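Local atomic coordinates of mitochondrial enolase superfamily member 1 (Homo sapiens, PDB entry 4A35), a protein that catalyses the magnesium-dependent dehydration of L-fuconate to 2-keto-3-deoxy-L-fuconate, a step in the breakdown of L-fucose. Residues K181-A185 and Q186-A190; V400-R404 and A405-P409; G87-R90 and G91-R94. All coordinates share one frame; numbering follows the deposited sequence.

Interaction 1: residues K181-A185 and Q186-A190; sequences KQMLA and QGYPA
Gln182 and Met183 hand their carbonyls to Gln186 and Gly187, and in doing so close the last turn of helix 176-186. Both bonds are backbone ones of the alpha-helical kind: Gln186 N donates to Gln182 O at 2.9 Å, and Gly187 N to Met183 O at 2.8 Å. Gly187 is the first residue to leave the helical path, with phi at 82°, a value that glycine adopts readily; from there the chain enters strand 188-192.

A second, polar group of contacts runs through water. With CG lying opposite the backbone N (chi1 171°) and the chain bent at the next bond, the amide of Gln182 turns along the helix toward its end. Its NE2 donates to a water at 2.9 Å, and the same water donates to Gly187 O at 2.7 Å. The amide nitrogen also rests against the aliphatic part of Gln186, Gln182 NE2 lying 3.5 Å from Gln186 CB.

The third group is the contacts of the Met183 thioether. Its twice-bent chain rests the methyl on a carbonyl oxygen, CE lying 3.3 Å from Gly187 O, while SD comes alongside the Tyr188 ring, 3.8 Å from CD2. The sulfur approaches obliquely, 74° off the ring normal, in a Met-aromatic contact. Tyr374 of helix 362-377 packs on both Met183 and Tyr188.

Tyr188, with Asp373 and Ser380, forms a magnesium site distinct from that of Asp251, Glu277 and Glu306. The contact thus pairs two chemistries at a helix C-terminus: Gln182 O and Met183 O each take a backbone N-H and the water joins Gln182 NE2 to Gly187 O, while the polarisable Met183 thioether borders the ring of a metal-site tyrosine.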
ATOM      1  N   LYS A 181      31.055   1.181 -23.009  1.00 21.56           N
ATOM      2  CA  LYS A 181      32.468   1.537 -22.833  1.00 21.59           C
ATOM      3  C   LYS A 181      32.628   2.671 -21.850  1.00 24.09           C
ATOM      4  O   LYS A 181      33.491   2.584 -20.971  1.00 23.23           O
ATOM      5  CB  LYS A 181      33.147   1.928 -24.165  1.00 24.22           C
ATOM      6  CG  LYS A 181      33.993   0.829 -24.778  1.00 57.23           C
ATOM      7  CD  LYS A 181      33.419   0.353 -26.102  1.00 67.91           C
ATOM      8  CE  LYS A 181      34.389  -0.475 -26.909  1.00 76.15           C
ATOM      9  NZ  LYS A 181      33.755  -0.987 -28.153  1.00 84.54           N
ATOM     10  N   GLN A 182      31.760   3.698 -21.943  1.00 21.36           N
ATOM     11  CA  GLN A 182      31.792   4.890 -21.063  1.00 21.57           C
ATOM     12  C   GLN A 182      31.581   4.490 -19.579  1.00 22.50           C
ATOM     13  O   GLN A 182      32.312   4.939 -18.675  1.00 21.72           O
ATOM     14  CB  GLN A 182      30.701   5.877 -21.509  1.00 21.01           C
ATOM     15  CG  GLN A 182      30.478   7.049 -20.557  1.00 25.18           C
ATOM     16  CD  GLN A 182      31.720   7.904 -20.377  1.00 27.17           C
ATOM     17  OE1 GLN A 182      32.490   8.139 -21.315  1.00 22.83           O
ATOM     18  NE2 GLN A 182      31.911   8.414 -19.167  1.00 22.35           N
ATOM     19  N   MET A 183      30.602   3.608 -19.354  1.00 20.34           N
ATOM     20  CA  MET A 183      30.270   3.083 -18.038  1.00 17.61           C
ATOM     21  C   MET A 183      31.461   2.313 -17.454  1.00 23.72           C
ATOM     22  O   MET A 183      31.832   2.562 -16.310  1.00 21.99           O
ATOM     23  CB  MET A 183      29.007   2.196 -18.096  1.00 18.78           C
ATOM     24  CG  MET A 183      27.754   3.022 -18.219  1.00 19.82           C
ATOM     25  SD  MET A 183      27.348   4.151 -16.787  1.00 21.44           S
ATOM     26  CE  MET A 183      28.032   5.722 -17.352  1.00 18.32           C
ATOM     27  N   LEU A 184      32.101   1.442 -18.264  1.00 22.24           N
ATOM     28  CA  LEU A 184      33.214   0.642 -17.769  1.00 22.08           C
ATOM     29  C   LEU A 184      34.426   1.514 -17.477  1.00 25.75           C
ATOM     30  O   LEU A 184      35.181   1.216 -16.562  1.00 23.96           O
ATOM     31  CB  LEU A 184      33.576  -0.472 -18.786  1.00 22.85           C
ATOM     32  CG  LEU A 184      32.483  -1.556 -18.981  1.00 25.74           C
ATOM     33  CD1 LEU A 184      32.780  -2.414 -20.241  1.00 28.37           C
ATOM     34  CD2 LEU A 184      32.269  -2.413 -17.676  1.00 23.69           C
ATOM     35  N   ALA A 185      34.587   2.615 -18.231  1.00 23.55           N
ATOM     36  CA  ALA A 185      35.760   3.454 -18.059  1.00 24.57           C
ATOM     37  C   ALA A 185      35.626   4.447 -16.894  1.00 24.63           C
ATOM     38  O   ALA A 185      36.624   4.670 -16.215  1.00 24.26           O
ATOM     39  CB  ALA A 185      36.065   4.186 -19.354  1.00 25.34           C
ATOM     40  N   GLN A 186      34.425   5.032 -16.657  1.00 20.83           N
ATOM     41  CA  GLN A 186      34.256   6.116 -15.704  1.00 21.61           C
ATOM     42  C   GLN A 186      33.165   5.909 -14.651  1.00 23.91           C
ATOM     43  O   GLN A 186      33.124   6.681 -13.701  1.00 23.54           O
ATOM     44  CB  GLN A 186      33.956   7.443 -16.480  1.00 22.34           C
ATOM     45  CG  GLN A 186      35.069   7.795 -17.517  1.00 25.70           C
ATOM     46  CD  GLN A 186      36.450   8.074 -16.935  1.00 32.78           C
ATOM     47  OE1 GLN A 186      36.602   8.402 -15.755  1.00 27.71           O
ATOM     48  NE2 GLN A 186      37.485   7.940 -17.748  1.00 26.72           N
ATOM     49  N   GLY A 187      32.258   4.951 -14.862  1.00 20.00           N
ATOM     50  CA  GLY A 187      31.216   4.670 -13.888  1.00 20.21           C
ATOM     51  C   GLY A 187      30.028   5.599 -13.975  1.00 21.91           C
ATOM     52  O   GLY A 187      29.998   6.525 -14.797  1.00 21.30           O
ATOM     53  N   TYR A 188      29.043   5.360 -13.092  1.00 19.05           N
ATOM     54  CA  TYR A 188      27.785   6.104 -13.034  1.00 18.40           C
ATOM     55  C   TYR A 188      27.883   7.174 -11.952  1.00 23.02           C
ATOM     56  O   TYR A 188      28.169   6.839 -10.811  1.00 21.31           O
ATOM     57  CB  TYR A 188      26.588   5.163 -12.792  1.00 17.99           C
ATOM     58  CG  TYR A 188      25.290   5.832 -13.204  1.00 16.66           C
ATOM     59  CD1 TYR A 188      24.693   6.793 -12.391  1.00 18.29           C
ATOM     60  CD2 TYR A 188      24.733   5.596 -14.459  1.00 18.45           C
ATOM     61  CE1 TYR A 188      23.563   7.502 -12.815  1.00 19.27           C
ATOM     62  CE2 TYR A 188      23.597   6.288 -14.889  1.00 18.85           C
ATOM     63  CZ  TYR A 188      23.003   7.224 -14.054  1.00 20.88           C
ATOM     64  OH  TYR A 188      21.895   7.908 -14.480  1.00 17.58           O
ATOM     65  N   PRO A 189      27.612   8.461 -12.295  1.00 20.89           N
ATOM     66  CA  PRO A 189      27.827   9.554 -11.329  1.00 18.88           C
ATOM     67  C   PRO A 189      26.946   9.387 -10.079  1.00 21.35           C
ATOM     68  O   PRO A 189      25.776   9.004 -10.190  1.00 18.65           O
ATOM     69  CB  PRO A 189      27.444  10.800 -12.136  1.00 21.03           C
ATOM     70  CG  PRO A 189      26.448  10.284 -13.209  1.00 24.53           C
ATOM     71  CD  PRO A 189      27.182   9.001 -13.608  1.00 23.12           C
ATOM     72  N   ALA A 190      27.549   9.616  -8.891  1.00 18.73           N
ATOM     73  CA  ALA A 190      26.829   9.486  -7.613  1.00 18.86           C
ATOM     74  C   ALA A 190      26.840  10.771  -6.782  1.00 20.83           C
ATOM     75  O   ALA A 190      27.584  11.710  -7.043  1.00 20.44           O
ATOM     76  CB  ALA A 190      27.455   8.353  -6.778  1.00 19.65           C
TER
HETATM   77  O   HOH W   1      30.387   8.409 -16.674  1.00 22.60           O

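Interaction 2: residues V400-R404 and A405-P409; sequences VMIQR and ASYMP
Ile402 and Tyr407 face each other as a non-hydrogen-bonded pair in the short antiparallel hairpin of strands 401-402 and 406-408, their side chains on the same face. Starting at CB, Ile402 lies 4.0 Å from Ser406 O. The branch methyl CG2 points back toward the turn and meets Ala405 CA at 3.8 Å. The other branch leaves with CG1 opposite the carbonyl carbon (chi1 -54°) and bends again at chi2 (-69°), which carries CD1 over the Tyr407 ring. There it sits 3.9 Å from the ring centroid, only 9° off the normal, in a CH-pi contact.

Val400 approaches the same ring at its edge, CG1 lying 3.8 Å from CE1 and in the ring plane. With an alanine in place of Tyr407, both aliphatic ends would probably lose their aromatic partner, and Glu387 O the hydroxyl that bonds to it.

Met408 points to the other face, and its CG meets Gln403 CB at 3.6 Å. Two straight backbone bonds tie the strands, Met408 N to Met401 O at 2.8 Å and Gln403 N to Ser406 O at 2.9 Å. The tight reversal uses left-handed backbone angles at both Arg404 and Ala405.

Strand 401-402, weakly bonded, is one of the two edge strands of a four-stranded mixed sheet, and 406-408 lies between it and strand 188-192. Cys363 and Gln367 of helix 362-377 touch both Val400 and Tyr407, Tyr388 of strand 386-388 meets Val400 and Ile402, and Trp217 packs on Ile402 and Ala405.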
ATOM      1  N   VAL A 400      29.587  -2.538  -3.621  1.00 23.17           N
ATOM      2  CA  VAL A 400      29.741  -1.519  -4.662  1.00 23.06           C
ATOM      3  C   VAL A 400      31.226  -1.024  -4.728  1.00 27.08           C
ATOM      4  O   VAL A 400      31.931  -0.935  -3.700  1.00 24.47           O
ATOM      5  CB  VAL A 400      28.765  -0.322  -4.489  1.00 26.04           C
ATOM      6  CG1 VAL A 400      27.289  -0.731  -4.589  1.00 24.35           C
ATOM      7  CG2 VAL A 400      29.025   0.451  -3.211  1.00 27.43           C
ATOM      8  N   MET A 401      31.684  -0.706  -5.939  1.00 24.22           N
ATOM      9  CA  MET A 401      33.011  -0.138  -6.191  1.00 24.55           C
ATOM     10  C   MET A 401      32.851   1.311  -6.636  1.00 27.08           C
ATOM     11  O   MET A 401      32.405   1.583  -7.752  1.00 25.51           O
ATOM     12  CB  MET A 401      33.806  -0.955  -7.247  1.00 28.02           C
ATOM     13  CG  MET A 401      33.956  -2.425  -6.906  1.00 33.38           C
ATOM     14  SD  MET A 401      35.209  -2.692  -5.633  0.50 38.18           S
ATOM     15  CE  MET A 401      34.290  -3.154  -4.458  1.00 33.76           C
ATOM     16  N   ILE A 402      33.224   2.233  -5.758  1.00 23.74           N
ATOM     17  CA  ILE A 402      33.179   3.672  -6.044  1.00 23.86           C
ATOM     18  C   ILE A 402      34.556   4.170  -6.434  1.00 27.49           C
ATOM     19  O   ILE A 402      35.527   3.966  -5.704  1.00 24.35           O
ATOM     20  CB  ILE A 402      32.614   4.509  -4.849  1.00 25.94           C
ATOM     21  CG1 ILE A 402      31.223   4.002  -4.388  1.00 26.24           C
ATOM     22  CG2 ILE A 402      32.649   6.079  -5.104  1.00 25.09           C
ATOM     23  CD1 ILE A 402      30.038   4.281  -5.449  1.00 30.51           C
ATOM     24  N   GLN A 403      34.628   4.838  -7.597  1.00 24.32           N
ATOM     25  CA  GLN A 403      35.846   5.479  -8.093  0.50 23.87           C
ATOM     26  C   GLN A 403      35.470   6.880  -8.519  1.00 25.30           C
ATOM     27  O   GLN A 403      34.586   7.025  -9.354  1.00 22.80           O
ATOM     28  CB  GLN A 403      36.471   4.679  -9.260  0.50 25.53           C
ATOM     29  CG  GLN A 403      37.645   5.369  -9.933  0.50 31.95           C
ATOM     30  CD  GLN A 403      37.924   4.837 -11.319  0.50 43.73           C
ATOM     31  OE1 GLN A 403      38.230   3.659 -11.511  0.50 43.53           O
ATOM     32  NE2 GLN A 403      37.866   5.704 -12.313  0.50 23.27           N
ATOM     33  N   ARG A 404      36.122   7.906  -7.945  1.00 23.17           N
ATOM     34  CA  ARG A 404      35.866   9.319  -8.275  1.00 24.00           C
ATOM     35  C   ARG A 404      34.357   9.638  -8.189  1.00 26.20           C
ATOM     36  O   ARG A 404      33.745  10.150  -9.154  1.00 22.14           O
ATOM     37  CB  ARG A 404      36.436   9.657  -9.680  1.00 22.81           C
ATOM     38  CG  ARG A 404      37.933   9.404  -9.794  1.00 29.69           C
ATOM     39  CD  ARG A 404      38.412   9.693 -11.199  1.00 38.03           C
ATOM     40  NE  ARG A 404      39.848   9.473 -11.334  1.00 54.74           N
ATOM     41  CZ  ARG A 404      40.642  10.191 -12.120  1.00 67.21           C
ATOM     42  NH1 ARG A 404      40.143  11.179 -12.858  1.00 47.76           N
ATOM     43  NH2 ARG A 404      41.943   9.928 -12.176  1.00 43.90           N
ATOM     44  N   ALA A 405      33.731   9.245  -7.045  1.00 23.47           N
ATOM     45  CA  ALA A 405      32.308   9.490  -6.755  1.00 22.73           C
ATOM     46  C   ALA A 405      31.402   8.928  -7.898  1.00 22.59           C
ATOM     47  O   ALA A 405      30.433   9.570  -8.313  1.00 20.76           O
ATOM     48  CB  ALA A 405      32.060  10.986  -6.553  1.00 22.64           C
ATOM     49  N   SER A 406      31.776   7.746  -8.411  1.00 20.02           N
ATOM     50  CA  SER A 406      31.037   7.070  -9.491  1.00 19.12           C
ATOM     51  C   SER A 406      30.973   5.608  -9.212  1.00 24.35           C
ATOM     52  O   SER A 406      31.962   5.028  -8.733  1.00 23.91           O
ATOM     53  CB  SER A 406      31.657   7.299 -10.873  1.00 20.34           C
ATOM     54  OG  SER A 406      31.884   8.672 -11.143  1.00 31.24           O
ATOM     55  N   TYR A 407      29.836   4.997  -9.599  1.00 20.50           N
ATOM     56  CA  TYR A 407      29.609   3.558  -9.495  1.00 19.69           C
ATOM     57  C   TYR A 407      30.317   2.832 -10.644  1.00 24.23           C
ATOM     58  O   TYR A 407      29.854   2.918 -11.789  1.00 22.06           O
ATOM     59  CB  TYR A 407      28.097   3.262  -9.560  1.00 19.74           C
ATOM     60  CG  TYR A 407      27.362   3.464  -8.256  1.00 19.25           C
ATOM     61  CD1 TYR A 407      27.224   2.420  -7.343  1.00 20.58           C
ATOM     62  CD2 TYR A 407      26.767   4.690  -7.948  1.00 19.18           C
ATOM     63  CE1 TYR A 407      26.413   2.549  -6.203  1.00 20.09           C
ATOM     64  CE2 TYR A 407      25.990   4.849  -6.790  1.00 18.50           C
ATOM     65  CZ  TYR A 407      25.835   3.779  -5.914  1.00 20.82           C
ATOM     66  OH  TYR A 407      25.073   3.888  -4.775  1.00 19.63           O
ATOM     67  N   MET A 408      31.358   2.052 -10.339  1.00 19.68           N
ATOM     68  CA  MET A 408      32.001   1.275 -11.378  1.00 18.35           C
ATOM     69  C   MET A 408      31.126   0.028 -11.633  1.00 25.33           C
ATOM     70  O   MET A 408      30.642  -0.570 -10.650  1.00 25.66           O
ATOM     71  CB  MET A 408      33.443   0.925 -10.973  1.00 21.01           C
ATOM     72  CG  MET A 408      34.289   2.156 -10.732  1.00 22.95           C
ATOM     73  SD  MET A 408      34.270   3.422 -12.040  1.00 26.67           S
ATOM     74  CE  MET A 408      35.077   2.500 -13.367  1.00 23.19           C
ATOM     75  N   PRO A 409      30.814  -0.287 -12.912  1.00 20.98           N
ATOM     76  CA  PRO A 409      29.902  -1.419 -13.196  1.00 20.00           C
ATOM     77  C   PRO A 409      30.347  -2.745 -12.572  1.00 22.90           C
ATOM     78  O   PRO A 409      31.484  -3.172 -12.799  1.00 21.74           O
ATOM     79  CB  PRO A 409      29.911  -1.516 -14.731  1.00 21.73           C
ATOM     80  CG  PRO A 409      30.317  -0.154 -15.205  1.00 24.25           C
ATOM     81  CD  PRO A 409      31.334   0.301 -14.169  1.00 21.21           C
TER
HETATM   82  O   HOH W   2      30.128  -0.994  -8.162  1.00 22.66           O

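Interaction 3: residues G87-R90 and G91-R94; sequences GDFR and GFYR
Asp88 caps the N-terminus of helix 89-97 by accepting from Gly91 N, a side-chain N-cap in the N-terminal domain of this member of the mandelate racemase/muconate lactonizing enzyme family. The contact is local, confined to the first turns of the helix and away from the metal and substrate-binding sites. Behind the cap the regular backbone pattern sets in at once: Phe92 N bonds to Asp88 O at 3.1 Å, Tyr93 N to Phe89 O at 2.8 Å and Arg94 N to Arg90 O at 2.9 Å. Asp88 therefore serves the helix twice, once through its carbonyl and once through its carboxylate, whose negative charge is likely to be favoured beside the positive end of the helix dipole.

Among the side chains, Phe89 and Phe92 run side by side and point the same way. They meet at one corner of each ring, CE1 of Phe89 lying 4.0 Å from CD2 of Phe92, each atom approaching the other ring obliquely. Phe89 finds a stacking partner in Trp124 of helix 110-131. Outward from the helix, Arg94 NE forms a salt bridge with Asp152 and Arg90 NE bonds to Ile151 O, while Tyr93 OH bonds to Glu108.

The cap itself depends on the first torsion of Asp88. With CG opposite the backbone N (chi1 180°), the carboxylate folds over the start of the helix, and OD2 comes to 3.7 Å from the CA of Gly91, which brings no side chain of its own. OD1 takes the Gly91 N-H at 3.0 Å, and the donor arrives from above the carboxylate plane, 62° out of it.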
ATOM      1  N   GLY A  87      11.155 -17.723 -19.016  1.00 29.21           N
ATOM      2  CA  GLY A  87      10.507 -17.865 -20.317  1.00 29.58           C
ATOM      3  C   GLY A  87       9.165 -17.151 -20.407  1.00 31.31           C
ATOM      4  O   GLY A  87       8.679 -16.883 -21.509  1.00 30.05           O
ATOM      5  N   ASP A  88       8.531 -16.861 -19.253  1.00 26.54           N
ATOM      6  CA  ASP A  88       7.260 -16.098 -19.188  1.00 24.45           C
ATOM      7  C   ASP A  88       7.314 -15.345 -17.882  1.00 26.45           C
ATOM      8  O   ASP A  88       6.583 -15.668 -16.929  1.00 24.03           O
ATOM      9  CB  ASP A  88       6.005 -16.993 -19.303  1.00 25.91           C
ATOM     10  CG  ASP A  88       4.687 -16.216 -19.234  1.00 27.59           C
ATOM     11  OD1 ASP A  88       4.717 -14.958 -19.399  1.00 25.86           O
ATOM     12  OD2 ASP A  88       3.642 -16.849 -19.009  1.00 29.38           O
ATOM     13  N   PHE A  89       8.234 -14.360 -17.818  1.00 23.81           N
ATOM     14  CA  PHE A  89       8.490 -13.656 -16.573  1.00 22.12           C
ATOM     15  C   PHE A  89       7.289 -12.786 -16.222  1.00 22.92           C
ATOM     16  O   PHE A  89       6.927 -12.708 -15.044  1.00 23.98           O
ATOM     17  CB  PHE A  89       9.805 -12.889 -16.633  1.00 23.55           C
ATOM     18  CG  PHE A  89      10.669 -13.003 -15.385  1.00 22.25           C
ATOM     19  CD1 PHE A  89      10.084 -13.142 -14.118  1.00 23.86           C
ATOM     20  CD2 PHE A  89      12.057 -12.968 -15.476  1.00 23.31           C
ATOM     21  CE1 PHE A  89      10.881 -13.230 -12.957  1.00 24.95           C
ATOM     22  CE2 PHE A  89      12.857 -13.022 -14.316  1.00 23.23           C
ATOM     23  CZ  PHE A  89      12.256 -13.147 -13.061  1.00 22.18           C
ATOM     24  N   ARG A  90       6.590 -12.252 -17.233  1.00 20.66           N
ATOM     25  CA  ARG A  90       5.335 -11.503 -17.031  1.00 20.52           C
ATOM     26  C   ARG A  90       4.285 -12.368 -16.292  1.00 21.45           C
ATOM     27  O   ARG A  90       3.681 -11.905 -15.327  1.00 20.31           O
ATOM     28  CB  ARG A  90       4.758 -11.053 -18.388  1.00 24.39           C
ATOM     29  CG  ARG A  90       3.375 -10.425 -18.257  1.00 19.96           C
ATOM     30  CD  ARG A  90       2.821 -10.118 -19.600  1.00 22.45           C
ATOM     31  NE  ARG A  90       3.714  -9.204 -20.308  1.00 24.43           N
ATOM     32  CZ  ARG A  90       3.738  -9.036 -21.623  1.00 32.01           C
ATOM     33  NH1 ARG A  90       2.869  -9.686 -22.401  1.00 26.70           N
ATOM     34  NH2 ARG A  90       4.600  -8.198 -22.172  1.00 21.94           N
ATOM     35  N   GLY A  91       4.089 -13.608 -16.757  1.00 19.80           N
ATOM     36  CA  GLY A  91       3.165 -14.571 -16.155  1.00 20.06           C
ATOM     37  C   GLY A  91       3.494 -14.856 -14.704  1.00 23.23           C
ATOM     38  O   GLY A  91       2.608 -14.828 -13.837  1.00 22.13           O
ATOM     39  N   PHE A  92       4.796 -15.100 -14.421  1.00 21.93           N
ATOM     40  CA  PHE A  92       5.253 -15.372 -13.033  1.00 21.14           C
ATOM     41  C   PHE A  92       5.043 -14.133 -12.137  1.00 20.83           C
ATOM     42  O   PHE A  92       4.541 -14.243 -10.995  1.00 18.16           O
ATOM     43  CB  PHE A  92       6.722 -15.796 -13.043  1.00 21.65           C
ATOM     44  CG  PHE A  92       7.241 -16.166 -11.679  1.00 21.32           C
ATOM     45  CD1 PHE A  92       6.794 -17.322 -11.036  1.00 23.82           C
ATOM     46  CD2 PHE A  92       8.153 -15.350 -11.023  1.00 23.37           C
ATOM     47  CE1 PHE A  92       7.311 -17.694  -9.804  1.00 23.83           C
ATOM     48  CE2 PHE A  92       8.668 -15.722  -9.769  1.00 26.36           C
ATOM     49  CZ  PHE A  92       8.226 -16.883  -9.164  1.00 23.08           C
ATOM     50  N   TYR A  93       5.385 -12.939 -12.690  1.00 17.53           N
ATOM     51  CA  TYR A  93       5.150 -11.672 -12.016  1.00 17.48           C
ATOM     52  C   TYR A  93       3.655 -11.523 -11.634  1.00 19.62           C
ATOM     53  O   TYR A  93       3.326 -11.232 -10.471  1.00 18.15           O
ATOM     54  CB  TYR A  93       5.598 -10.505 -12.921  1.00 17.03           C
ATOM     55  CG  TYR A  93       5.515  -9.173 -12.215  1.00 18.29           C
ATOM     56  CD1 TYR A  93       4.326  -8.430 -12.214  1.00 20.85           C
ATOM     57  CD2 TYR A  93       6.588  -8.696 -11.456  1.00 18.31           C
ATOM     58  CE1 TYR A  93       4.242  -7.210 -11.542  1.00 20.64           C
ATOM     59  CE2 TYR A  93       6.500  -7.511 -10.737  1.00 17.77           C
ATOM     60  CZ  TYR A  93       5.320  -6.773 -10.774  1.00 22.90           C
ATOM     61  OH  TYR A  93       5.231  -5.612 -10.043  1.00 22.13           O
ATOM     62  N   ARG A  94       2.736 -11.796 -12.600  1.00 17.88           N
ATOM     63  CA  ARG A  94       1.291 -11.712 -12.355  1.00 17.93           C
ATOM     64  C   ARG A  94       0.848 -12.733 -11.255  1.00 19.46           C
ATOM     65  O   ARG A  94      -0.024 -12.422 -10.455  1.00 20.40           O
ATOM     66  CB  ARG A  94       0.510 -11.938 -13.671  1.00 15.96           C
ATOM     67  CG  ARG A  94      -1.009 -11.855 -13.559  1.00 18.17           C
ATOM     68  CD  ARG A  94      -1.524 -10.436 -13.303  1.00 19.22           C
ATOM     69  NE  ARG A  94      -1.241  -9.532 -14.418  1.00 22.40           N
ATOM     70  CZ  ARG A  94      -1.985  -9.459 -15.518  1.00 27.45           C
ATOM     71  NH1 ARG A  94      -3.073 -10.215 -15.644  1.00 21.97           N
ATOM     72  NH2 ARG A  94      -1.656  -8.628 -16.493  1.00 19.89           N
TER

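Interactions 1 and 2 belong to one sheet, their centres about 8 Å apart. Strands 188-192 and 406-408 are neighbours in it, joined by probable backbone bonds from Tyr407 N to Tyr188 O (2.8 Å) and from Ala190 N to Ala405 O (2.9 Å). Tyr188 reaches a magnesium ion, about 3 Å from its side chain, while the Tyr407 side chain lies about 4 Å from that of Ala357, probably a substrate-binding residue, as in relatives. The sheet therefore probably lies between this metal site, which is not the one formed by Asp251, Glu277 and Glu306, and the substrate pocket. Interaction 3 stands apart in the N-terminal domain, its centre about 32 Å from that of interaction 1 and about 33 Å from that of interaction 2.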